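Local coordinates for protein WZI (Escherichia coli, PDB 2YNK) that is an outer membrane lectin that binds carbohydrate and underpins the assembly of the group 1 capsule in Escherichia coli, at residues Gly419-Tyr422 / Arg426-Thr429; Leu376-Glu379 / Arg383-Thr386; Leu62-Ala67 / Glu451-Leu456; Arg39-Ala44 / Arg57-Leu62. One frame throughout, in Å; residues are numbered along the deposited sequence.

In the fold
Along the chain, contact 4 comes first, inside the N-terminal helical region, where it pairs helices 34-42 and 49-65. Contact 3 follows on the same helix 49-65, sharing Leu62, but its second segment lies on strand 444-454 at the far end of the sequence. Contacts 2 and 1 are therefore nested inside the loop that contact 3 closes. These two are hairpin ends of the closed antiparallel barrel, on the adjacent pairs 368-377/383-393 and 408-422/425-435, with centres about 13 Å apart. Contacts 1 and 3 have centres about 14 Å apart, and contacts 3 and 4 about 16 Å. Contact 3 joins the helices to the barrel, and its Glu451 forms a salt bridge with Arg61 of contact 4.

Contact 1: Gly419-Tyr422 / Arg426-Thr429; sequences GDVY and RLNT. With D12 (dodecane), chain C.
Gly419 and Leu427 form an antiparallel hydrogen-bonded pair: Gly419 N donates to Leu427 O at 3.0 Å, and Leu427 N to Gly419 O at 2.9 Å. One residue on, Asp420 and Arg426 make the non-hydrogen-bonded pair, and their side chains share a face of the sheet.

The charged interaction lies on that face. With CG anti to its own backbone N (chi1 -166°) and an extended chain beyond, Arg426 brings NH1 to within 3.0 Å of Asp420 OD1, a salt bridge whose hydrogen bond is weak (148° at the hydrogen). Carboxylate and guanidinium planes stand 78° apart, so the acid reaches the guanidinium edge without lying flat against it. Gly419 N sits 3.8 Å above one guanidinium face. A stronger partner is Asn381 O, bonded to NH2.

On the Leu427 side, Val421 turns toward the neighbouring strand and sets CG2 3.4 Å from Leu427 CB. Dodecane runs past here, its C4 3.9 Å from Leu427 CD2 and its C10 3.4 Å from Val421 O, consistent with a lipid-facing surface.

Val421 and Tyr422 both face Val425, a classic beta bulge next to the turn of the hairpin formed by strands 408-422 and 425-435 of the outer membrane barrel.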
loop_
_atom_site.group_PDB
_atom_site.type_symbol
_atom_site.label_atom_id
_atom_site.label_comp_id
_atom_site.label_asym_id
_atom_site.label_seq_id
_atom_site.Cartn_x
_atom_site.Cartn_y
_atom_site.Cartn_z
ATOM N N GLY A 419 -17.767 -10.649 3.174
ATOM C CA GLY A 419 -19.220 -10.528 3.041
ATOM C C GLY A 419 -19.930 -9.806 4.170
ATOM O O GLY A 419 -19.504 -9.868 5.325
ATOM N N ASP A 420 -21.016 -9.116 3.822
ATOM C CA ASP A 420 -21.875 -8.459 4.803
ATOM C C ASP A 420 -22.695 -9.501 5.549
ATOM O O ASP A 420 -23.357 -10.323 4.927
ATOM C CB ASP A 420 -22.811 -7.463 4.115
ATOM C CG ASP A 420 -22.077 -6.246 3.569
ATOM O OD1 ASP A 420 -21.003 -5.892 4.109
ATOM O OD2 ASP A 420 -22.575 -5.634 2.600
ATOM N N VAL A 421 -22.647 -9.464 6.878
ATOM C CA VAL A 421 -23.317 -10.465 7.710
ATOM C C VAL A 421 -24.681 -9.976 8.198
ATOM O O VAL A 421 -25.643 -10.748 8.246
ATOM C CB VAL A 421 -22.453 -10.839 8.932
ATOM C CG1 VAL A 421 -23.218 -11.751 9.880
ATOM C CG2 VAL A 421 -21.159 -11.505 8.481
ATOM N N TYR A 422 -24.752 -8.698 8.558
ATOM C CA TYR A 422 -25.946 -8.114 9.151
ATOM C C TYR A 422 -25.966 -6.635 8.816
ATOM O O TYR A 422 -25.035 -5.909 9.155
ATOM C CB TYR A 422 -25.916 -8.314 10.664
ATOM C CG TYR A 422 -27.133 -7.791 11.384
ATOM C CD1 TYR A 422 -28.258 -8.591 11.557
ATOM C CD2 TYR A 422 -27.157 -6.500 11.900
ATOM C CE1 TYR A 422 -29.379 -8.117 12.219
ATOM C CE2 TYR A 422 -28.271 -6.017 12.564
ATOM C CZ TYR A 422 -29.381 -6.826 12.721
ATOM O OH TYR A 422 -30.489 -6.350 13.381
ATOM N N ARG A 426 -19.670 -5.963 8.246
ATOM C CA ARG A 426 -18.918 -6.795 7.297
ATOM C C ARG A 426 -17.851 -7.656 7.967
ATOM O O ARG A 426 -17.141 -7.220 8.866
ATOM C CB ARG A 426 -18.252 -5.932 6.223
ATOM C CG ARG A 426 -17.739 -6.727 5.030
ATOM C CD ARG A 426 -17.252 -5.815 3.922
ATOM N NE ARG A 426 -16.933 -6.531 2.681
ATOM C CZ ARG A 426 -17.831 -7.003 1.819
ATOM N NH1 ARG A 426 -19.124 -6.885 2.060
ATOM N NH2 ARG A 426 -17.438 -7.630 0.721
ATOM N N LEU A 427 -17.734 -8.872 7.454
ATOM C CA LEU A 427 -16.882 -9.905 7.989
ATOM C C LEU A 427 -15.848 -10.287 6.924
ATOM O O LEU A 427 -16.192 -10.408 5.751
ATOM C CB LEU A 427 -17.771 -11.099 8.336
ATOM C CG LEU A 427 -17.217 -12.296 9.105
ATOM C CD1 LEU A 427 -16.702 -11.884 10.479
ATOM C CD2 LEU A 427 -18.306 -13.350 9.220
ATOM N N ASN A 428 -14.591 -10.470 7.334
ATOM C CA ASN A 428 -13.492 -10.807 6.411
ATOM C C ASN A 428 -12.707 -11.995 6.909
ATOM O O ASN A 428 -11.978 -11.879 7.884
ATOM C CB ASN A 428 -12.527 -9.623 6.246
ATOM C CG ASN A 428 -12.903 -8.717 5.082
ATOM O OD1 ASN A 428 -14.061 -8.292 4.947
ATOM N ND2 ASN A 428 -11.926 -8.411 4.236
ATOM N N THR A 429 -12.831 -13.130 6.236
ATOM C CA THR A 429 -12.123 -14.339 6.653
ATOM C C THR A 429 -10.976 -14.702 5.726
ATOM O O THR A 429 -10.917 -14.277 4.575
ATOM C CB THR A 429 -13.083 -15.531 6.732
ATOM O OG1 THR A 429 -13.914 -15.556 5.558
ATOM C CG2 THR A 429 -13.957 -15.416 7.981
HETATM C C1 D12 C . -17.015 -18.723 9.263
HETATM C C2 D12 C . -18.021 -17.590 9.370
HETATM C C3 D12 C . -19.116 -17.675 8.300
HETATM C C4 D12 C . -20.234 -16.658 8.550
HETATM C C5 D12 C . -20.943 -16.218 7.266
HETATM C C6 D12 C . -22.373 -15.741 7.547
HETATM C C7 D12 C . -23.049 -15.097 6.331
HETATM C C8 D12 C . -24.300 -14.308 6.740
HETATM C C9 D12 C . -24.935 -13.549 5.569
HETATM C C10 D12 C . -26.351 -13.030 5.869
HETATM C C11 D12 C . -26.704 -11.770 5.066
HETATM C C12 D12 C . -28.048 -11.899 4.376
#

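Contact 2: Leu376-Glu379 / Arg383-Thr386; sequences LITE and RWST
Arg383 starts the second strand opposite Ile377, in a non-hydrogen-bonded antiparallel pair with CA atoms 4.4 Å apart. Its CG and CD pass obliquely along the isoleucine branches, CG lying 3.8 Å from Ile377 CG2. With CD1 anti to CA (chi2 180°), Ile377 carries that methyl over one face of the Arg383 guanidinium, 3.5 Å above the plane and displaced toward the rim. The polar edge is occupied by others: NH2 forms a salt bridge with Asp13, NE a hydrogen bond with Asn381 OD1, and NH1 one with the carbonyl of Asp9. Arg383 CA also offers its hydrogen to Leu376 O, at 3.2 Å.

This is the end of a beta hairpin in the closed barrel, and the Arg383 face of the sheet looks toward the N-terminal helices.

Trp384 follows on the other face. It pairs with Leu376 through two backbone bonds of 2.9 Å, Leu376 N to Trp384 O and Trp384 N to Leu376 O. The indole carbon CD1 comes 4.3 Å from Leu376 CD2, while Thr378 OG1 lies near the ring plane at the edge, 4.4 Å from NE1. Both Trp384 and Leu376 touch a bound dodecane. Further along, Thr386 continues the backbone pairing with Val374.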
loop_
_atom_site.group_PDB
_atom_site.type_symbol
_atom_site.label_atom_id
_atom_site.label_comp_id
_atom_site.label_asym_id
_atom_site.label_seq_id
_atom_site.Cartn_x
_atom_site.Cartn_y
_atom_site.Cartn_z
ATOM N N LEU A 376 -13.493 -13.228 -7.307
ATOM C CA LEU A 376 -14.821 -13.011 -7.798
ATOM C C LEU A 376 -15.520 -12.105 -6.808
ATOM O O LEU A 376 -15.417 -12.312 -5.597
ATOM C CB LEU A 376 -15.583 -14.334 -7.898
ATOM C CG LEU A 376 -17.002 -14.219 -8.473
ATOM C CD1 LEU A 376 -16.942 -14.058 -9.981
ATOM C CD2 LEU A 376 -17.838 -15.424 -8.089
ATOM N N ILE A 377 -16.240 -11.110 -7.329
ATOM C CA ILE A 377 -17.026 -10.223 -6.500
ATOM C C ILE A 377 -18.467 -10.235 -7.006
ATOM O O ILE A 377 -18.755 -9.820 -8.129
ATOM C CB ILE A 377 -16.438 -8.800 -6.468
ATOM C CG1 ILE A 377 -14.933 -8.862 -6.145
ATOM C CG2 ILE A 377 -17.157 -7.968 -5.424
ATOM C CD1 ILE A 377 -14.223 -7.520 -6.091
ATOM N N THR A 378 -19.362 -10.732 -6.162
ATOM C CA THR A 378 -20.783 -10.782 -6.456
ATOM C C THR A 378 -21.415 -9.392 -6.554
ATOM O O THR A 378 -20.888 -8.413 -6.010
ATOM C CB THR A 378 -21.537 -11.552 -5.355
ATOM O OG1 THR A 378 -20.847 -12.773 -5.076
ATOM C CG2 THR A 378 -22.983 -11.866 -5.785
ATOM N N GLU A 379 -22.542 -9.333 -7.264
ATOM C CA GLU A 379 -23.478 -8.200 -7.219
ATOM C C GLU A 379 -23.825 -7.888 -5.764
ATOM O O GLU A 379 -23.816 -6.745 -5.331
ATOM C CB GLU A 379 -24.737 -8.595 -8.006
ATOM C CG GLU A 379 -25.881 -7.601 -7.983
ATOM C CD GLU A 379 -26.939 -7.938 -9.016
ATOM O OE1 GLU A 379 -27.002 -9.118 -9.446
ATOM O OE2 GLU A 379 -27.702 -7.020 -9.404
ATOM N N ARG A 383 -17.084 -11.518 -1.756
ATOM C CA ARG A 383 -15.844 -11.584 -2.522
ATOM C C ARG A 383 -15.054 -12.839 -2.188
ATOM O O ARG A 383 -14.579 -12.991 -1.065
ATOM C CB ARG A 383 -14.980 -10.356 -2.266
ATOM C CG ARG A 383 -15.753 -9.065 -2.092
ATOM C CD ARG A 383 -14.830 -7.864 -2.158
ATOM N NE ARG A 383 -15.571 -6.634 -2.395
ATOM C CZ ARG A 383 -15.052 -5.506 -2.873
ATOM N NH1 ARG A 383 -13.761 -5.402 -3.179
ATOM N NH2 ARG A 383 -15.851 -4.462 -3.065
ATOM N N TRP A 384 -14.920 -13.729 -3.167
ATOM C CA TRP A 384 -14.135 -14.942 -3.021
ATOM C C TRP A 384 -12.793 -14.735 -3.622
ATOM O O TRP A 384 -12.688 -14.169 -4.700
ATOM C CB TRP A 384 -14.806 -16.078 -3.743
ATOM C CG TRP A 384 -16.225 -16.226 -3.318
ATOM C CD1 TRP A 384 -17.340 -15.591 -3.849
ATOM C CD2 TRP A 384 -16.735 -17.056 -2.231
ATOM N NE1 TRP A 384 -18.475 -15.965 -3.183
ATOM C CE2 TRP A 384 -18.184 -16.845 -2.202
ATOM C CE3 TRP A 384 -16.162 -17.915 -1.309
ATOM C CZ2 TRP A 384 -18.999 -17.481 -1.283
ATOM C CZ3 TRP A 384 -16.994 -18.551 -0.385
ATOM C CH2 TRP A 384 -18.378 -18.335 -0.374
ATOM N N SER A 385 -11.745 -15.197 -2.949
ATOM C CA SER A 385 -10.401 -15.023 -3.472
ATOM C C SER A 385 -9.565 -16.282 -3.332
ATOM O O SER A 385 -9.827 -17.132 -2.485
ATOM C CB SER A 385 -9.720 -13.830 -2.804
ATOM O OG SER A 385 -10.324 -13.539 -1.559
ATOM N N THR A 386 -8.574 -16.402 -4.205
ATOM C CA THR A 386 -7.583 -17.462 -4.111
ATOM C C THR A 386 -6.218 -16.900 -4.463
ATOM O O THR A 386 -6.087 -16.098 -5.392
ATOM C CB THR A 386 -7.935 -18.633 -5.028
ATOM O OG1 THR A 386 -9.175 -19.190 -4.587
ATOM C CG2 THR A 386 -6.858 -19.709 -4.979
#

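Contact 3: Leu62-Ala67 / Glu451-Leu456; sequences LSALKA and EIPFSL
Pro453 meets Ala67 and Ala64 where the N-terminal helical region packs against the last strand of the beta-barrel. The proline points toward the helix end and can be followed round its ring. CB makes the nearest approach, 3.5 Å from Ala67 CB, and also lies 4.0 Å from Ala64 O. CG, the next atom, leans toward the helix and comes 4.5 Å from Ala64 CB. CD turns back to close on the backbone nitrogen and approaches neither alanine closely. Two small side chains thus receive one rigid ring, without a hydrogen bond across the segments, and the two segments bury 157 Å² between them.

The helix end explains why Ala67 is available. Lys66 N still bonds to Leu62 O at 3.0 Å, but Lys66 itself leaves helical phi/psi, and Ala67 turns its methyl toward the strand. The bond from Ala67 N to Ala64 O is weak, at 3.3 Å.

Strand 444-454 also pairs with strand 69-76, Phe454 bonding through its backbone to Phe69, so the contact sits at the seam where last and first strands close the barrel. Polar attachment is added alongside by Glu451, whose OE1 forms a salt bridge with Arg61 NH1. Past the proline, Ala67 CB lies 4.0 Å from the backbone oxygen Phe454 O.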
loop_
_atom_site.group_PDB
_atom_site.type_symbol
_atom_site.label_atom_id
_atom_site.label_comp_id
_atom_site.label_asym_id
_atom_site.label_seq_id
_atom_site.Cartn_x
_atom_site.Cartn_y
_atom_site.Cartn_z
ATOM N N LEU A 62 -16.667 4.348 0.641
ATOM C CA LEU A 62 -16.177 5.580 1.272
ATOM C C LEU A 62 -17.083 6.030 2.423
ATOM O O LEU A 62 -16.613 6.658 3.366
ATOM C CB LEU A 62 -16.048 6.705 0.249
ATOM C CG LEU A 62 -15.085 6.512 -0.928
ATOM C CD1 LEU A 62 -15.390 7.499 -2.051
ATOM C CD2 LEU A 62 -13.646 6.647 -0.468
ATOM N N SER A 63 -18.378 5.719 2.342
ATOM C CA SER A 63 -19.298 5.943 3.466
ATOM C C SER A 63 -18.981 5.015 4.617
ATOM O O SER A 63 -19.039 5.420 5.767
ATOM C CB SER A 63 -20.749 5.720 3.054
ATOM O OG SER A 63 -21.223 6.816 2.306
ATOM N N ALA A 64 -18.681 3.762 4.303
ATOM C CA ALA A 64 -18.285 2.787 5.316
ATOM C C ALA A 64 -16.981 3.224 5.999
ATOM O O ALA A 64 -16.922 3.377 7.212
ATOM C CB ALA A 64 -18.120 1.411 4.683
ATOM N N LEU A 65 -15.959 3.453 5.189
ATOM C CA LEU A 65 -14.645 3.850 5.671
ATOM C C LEU A 65 -14.689 5.096 6.552
ATOM O O LEU A 65 -14.053 5.135 7.617
ATOM C CB LEU A 65 -13.708 4.097 4.480
ATOM C CG LEU A 65 -13.266 2.830 3.748
ATOM C CD1 LEU A 65 -12.559 3.144 2.438
ATOM C CD2 LEU A 65 -12.368 2.026 4.671
ATOM N N LYS A 66 -15.440 6.102 6.116
ATOM C CA LYS A 66 -15.455 7.389 6.805
ATOM C C LYS A 66 -16.693 7.622 7.679
ATOM O O LYS A 66 -16.972 8.756 8.063
ATOM C CB LYS A 66 -15.289 8.519 5.793
ATOM C CG LYS A 66 -13.947 8.496 5.088
ATOM C CD LYS A 66 -13.647 9.825 4.433
ATOM C CE LYS A 66 -12.187 9.945 4.065
ATOM N NZ LYS A 66 -11.349 10.385 5.221
ATOM N N ALA A 67 -17.405 6.549 8.020
ATOM C CA ALA A 67 -18.542 6.621 8.945
ATOM C C ALA A 67 -18.188 7.356 10.237
ATOM O O ALA A 67 -17.060 7.271 10.715
ATOM C CB ALA A 67 -19.039 5.221 9.273
ATOM N N GLU A 451 -16.010 -5.318 10.504
ATOM C CA GLU A 451 -16.164 -3.869 10.361
ATOM C C GLU A 451 -17.586 -3.466 10.734
ATOM O O GLU A 451 -18.547 -4.001 10.170
ATOM C CB GLU A 451 -15.913 -3.444 8.916
ATOM C CG GLU A 451 -14.515 -3.725 8.379
ATOM C CD GLU A 451 -14.337 -3.272 6.929
ATOM O OE1 GLU A 451 -15.343 -3.225 6.188
ATOM O OE2 GLU A 451 -13.195 -2.947 6.525
ATOM N N ILE A 452 -17.720 -2.528 11.671
ATOM C CA ILE A 452 -19.032 -2.031 12.096
ATOM C C ILE A 452 -19.058 -0.506 12.045
ATOM O O ILE A 452 -18.513 0.155 12.929
ATOM C CB ILE A 452 -19.399 -2.482 13.532
ATOM C CG1 ILE A 452 -19.285 -4.003 13.700
ATOM C CG2 ILE A 452 -20.823 -2.059 13.863
ATOM C CD1 ILE A 452 -17.893 -4.479 14.026
ATOM N N PRO A 453 -19.685 0.064 11.006
ATOM C CA PRO A 453 -19.852 1.519 10.940
ATOM C C PRO A 453 -21.134 2.004 11.628
ATOM O O PRO A 453 -22.153 1.340 11.546
ATOM C CB PRO A 453 -19.901 1.806 9.432
ATOM C CG PRO A 453 -19.766 0.485 8.740
ATOM C CD PRO A 453 -20.083 -0.573 9.744
ATOM N N PHE A 454 -21.055 3.150 12.300
ATOM C CA PHE A 454 -22.158 3.729 13.071
ATOM C C PHE A 454 -22.319 5.203 12.720
ATOM O O PHE A 454 -21.332 5.879 12.435
ATOM C CB PHE A 454 -21.860 3.676 14.573
ATOM C CG PHE A 454 -21.877 2.300 15.173
ATOM C CD1 PHE A 454 -23.076 1.620 15.365
ATOM C CD2 PHE A 454 -20.697 1.705 15.616
ATOM C CE1 PHE A 454 -23.097 0.359 15.945
ATOM C CE2 PHE A 454 -20.710 0.446 16.202
ATOM C CZ PHE A 454 -21.911 -0.227 16.366
ATOM N N SER A 455 -23.552 5.708 12.788
ATOM C CA SER A 455 -23.829 7.147 12.659
ATOM C C SER A 455 -23.931 7.798 14.037
ATOM O O SER A 455 -24.283 7.136 15.018
ATOM C CB SER A 455 -25.139 7.387 11.906
ATOM O OG SER A 455 -25.148 6.718 10.658
ATOM N N LEU A 456 -23.630 9.097 14.098
ATOM C CA LEU A 456 -23.759 9.891 15.330
ATOM C C LEU A 456 -24.485 11.204 15.047
ATOM O O LEU A 456 -25.566 11.209 14.455
ATOM C CB LEU A 456 -22.378 10.173 15.935
ATOM C CG LEU A 456 -21.689 8.974 16.598
ATOM C CD1 LEU A 456 -20.211 9.245 16.839
ATOM C CD2 LEU A 456 -22.398 8.615 17.897
#

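Contact 4: Arg39-Ala44 / Arg57-Leu62; sequences RALKKA and RINQRL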
loop_
_atom_site.group_PDB
_atom_site.type_symbol
_atom_site.label_atom_id
_atom_site.label_comp_id
_atom_site.label_asym_id
_atom_site.label_seq_id
_atom_site.Cartn_x
_atom_site.Cartn_y
_atom_site.Cartn_z
ATOM N N ARG A 39 -14.183 13.258 -8.705
ATOM C CA ARG A 39 -14.035 13.843 -10.024
ATOM C C ARG A 39 -14.091 12.753 -11.091
ATOM O O ARG A 39 -14.892 12.835 -12.031
ATOM C CB ARG A 39 -12.719 14.617 -10.070
ATOM C CG ARG A 39 -12.351 15.253 -11.396
ATOM C CD ARG A 39 -10.968 15.886 -11.310
ATOM N NE ARG A 39 -10.111 15.508 -12.433
ATOM C CZ ARG A 39 -9.608 14.288 -12.635
ATOM N NH1 ARG A 39 -9.872 13.283 -11.799
ATOM N NH2 ARG A 39 -8.838 14.063 -13.697
ATOM N N ALA A 40 -13.263 11.724 -10.944
ATOM C CA ALA A 40 -13.283 10.607 -11.885
ATOM C C ALA A 40 -14.674 9.961 -11.975
ATOM O O ALA A 40 -15.104 9.566 -13.059
ATOM C CB ALA A 40 -12.233 9.575 -11.523
ATOM N N LEU A 41 -15.384 9.879 -10.853
ATOM C CA LEU A 41 -16.727 9.288 -10.833
ATOM C C LEU A 41 -17.747 10.108 -11.634
ATOM O O LEU A 41 -18.695 9.552 -12.185
ATOM C CB LEU A 41 -17.246 9.110 -9.397
ATOM C CG LEU A 41 -16.792 7.895 -8.576
ATOM C CD1 LEU A 41 -17.541 7.866 -7.250
ATOM C CD2 LEU A 41 -16.992 6.588 -9.322
ATOM N N LYS A 42 -17.555 11.420 -11.694
ATOM C CA LYS A 42 -18.501 12.297 -12.370
ATOM C C LYS A 42 -18.391 12.220 -13.888
ATOM O O LYS A 42 -19.318 12.627 -14.588
ATOM C CB LYS A 42 -18.339 13.738 -11.882
ATOM C CG LYS A 42 -18.895 13.926 -10.480
ATOM C CD LYS A 42 -18.427 15.218 -9.828
ATOM C CE LYS A 42 -18.764 15.248 -8.336
ATOM N NZ LYS A 42 -18.534 16.593 -7.729
ATOM N N LYS A 43 -17.270 11.698 -14.391
ATOM C CA LYS A 43 -17.075 11.510 -15.835
ATOM C C LYS A 43 -16.946 10.024 -16.161
ATOM O O LYS A 43 -16.196 9.627 -17.054
ATOM C CB LYS A 43 -15.860 12.308 -16.334
ATOM C CG LYS A 43 -15.884 13.770 -15.882
ATOM C CD LYS A 43 -15.693 14.785 -17.009
ATOM C CE LYS A 43 -16.191 16.168 -16.593
ATOM N NZ LYS A 43 -15.547 17.272 -17.360
ATOM N N ALA A 44 -17.714 9.217 -15.430
ATOM C CA ALA A 44 -17.683 7.766 -15.561
ATOM C C ALA A 44 -18.561 7.329 -16.729
ATOM O O ALA A 44 -19.722 7.730 -16.830
ATOM C CB ALA A 44 -18.153 7.104 -14.273
ATOM N N ARG A 57 -20.700 0.836 -5.722
ATOM C CA ARG A 57 -19.937 0.364 -4.564
ATOM C C ARG A 57 -18.933 1.403 -4.081
ATOM O O ARG A 57 -18.707 1.523 -2.882
ATOM C CB ARG A 57 -19.237 -0.962 -4.901
ATOM C CG ARG A 57 -19.551 -2.099 -3.937
ATOM C CD ARG A 57 -19.801 -3.415 -4.659
ATOM N NE ARG A 57 -18.657 -3.838 -5.467
ATOM C CZ ARG A 57 -18.662 -4.880 -6.302
ATOM N NH1 ARG A 57 -19.749 -5.635 -6.457
ATOM N NH2 ARG A 57 -17.559 -5.178 -6.989
ATOM N N ILE A 58 -18.352 2.176 -4.995
ATOM C CA ILE A 58 -17.332 3.170 -4.614
ATOM C C ILE A 58 -17.767 4.111 -3.485
ATOM O O ILE A 58 -17.102 4.190 -2.458
ATOM C CB ILE A 58 -16.855 4.015 -5.808
ATOM C CG1 ILE A 58 -16.281 3.124 -6.928
ATOM C CG2 ILE A 58 -15.827 5.049 -5.359
ATOM C CD1 ILE A 58 -15.329 2.033 -6.495
ATOM N N ASN A 59 -18.871 4.822 -3.663
ATOM C CA ASN A 59 -19.358 5.732 -2.612
ATOM C C ASN A 59 -19.871 4.995 -1.371
ATOM O O ASN A 59 -19.744 5.489 -0.247
ATOM C CB ASN A 59 -20.444 6.675 -3.162
ATOM C CG ASN A 59 -19.859 7.878 -3.884
ATOM O OD1 ASN A 59 -18.747 8.326 -3.576
ATOM N ND2 ASN A 59 -20.610 8.417 -4.842
ATOM N N GLN A 60 -20.449 3.816 -1.576
ATOM C CA GLN A 60 -20.890 3.000 -0.465
ATOM C C GLN A 60 -19.695 2.685 0.444
ATOM O O GLN A 60 -19.806 2.753 1.676
ATOM C CB GLN A 60 -21.530 1.704 -0.955
ATOM C CG GLN A 60 -22.154 0.893 0.173
ATOM C CD GLN A 60 -22.642 -0.483 -0.246
ATOM O OE1 GLN A 60 -22.500 -0.892 -1.399
ATOM N NE2 GLN A 60 -23.219 -1.211 0.709
ATOM N N ARG A 61 -18.556 2.356 -0.169
ATOM C CA ARG A 61 -17.370 2.007 0.587
ATOM C C ARG A 61 -16.826 3.221 1.337
ATOM O O ARG A 61 -16.580 3.137 2.538
ATOM C CB ARG A 61 -16.299 1.393 -0.325
ATOM C CG ARG A 61 -15.094 0.802 0.399
ATOM C CD ARG A 61 -15.470 -0.307 1.373
ATOM N NE ARG A 61 -14.301 -0.791 2.117
ATOM C CZ ARG A 61 -14.344 -1.528 3.225
ATOM N NH1 ARG A 61 -15.494 -1.905 3.764
ATOM N NH2 ARG A 61 -13.215 -1.896 3.807
ATOM N N LEU A 62 -16.667 4.348 0.641
ATOM C CA LEU A 62 -16.177 5.580 1.272
ATOM C C LEU A 62 -17.083 6.030 2.423
ATOM O O LEU A 62 -16.613 6.658 3.366
ATOM C CB LEU A 62 -16.048 6.705 0.249
ATOM C CG LEU A 62 -15.085 6.512 -0.928
ATOM C CD1 LEU A 62 -15.390 7.499 -2.051
ATOM C CD2 LEU A 62 -13.646 6.647 -0.468
#
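Leu41 carries CG anti to its carbonyl carbon (chi1 -81°) and CD1 anti to CA (chi2 -174°), an extended form that sends CD1 straight out toward Ile58 and Asn59. On the opposite helix, Ile58 has CG2 anti to its backbone N, and this branch faces the leucine, whereas the CG1 arm leads away. The nearest CA atoms, of Leu41 and Ile58, are 8.7 Å apart, and between these segments the contact is made by the end of the Leu41 side chain.

Its methyl tip CD1 rests 3.8 Å from Ile58 CG2 and 4.2 Å from Ile58 CB. Beside it comes the Asn59 amide, running past the leucine in the opposite direction: OD1 and ND2 are each 3.9 Å from Leu41 CD1, and CG 4.1 Å. The methyl therefore sits equally near both ends of the amide.

Ile58 is buried because helix 8-19 also meets it, through Asp13, Leu14 and Leu17, and Ile37 adds contact from helix 34-42. Leu55, on the same helix as Ile58, touches Leu41 as well. This is helix-to-helix packing in the N-terminal helical bundle.

With no hydrogen bond between the segments, the contact is an apolar one, probably held by dispersion and modest burial around the Leu41 end, 117 Å² in all.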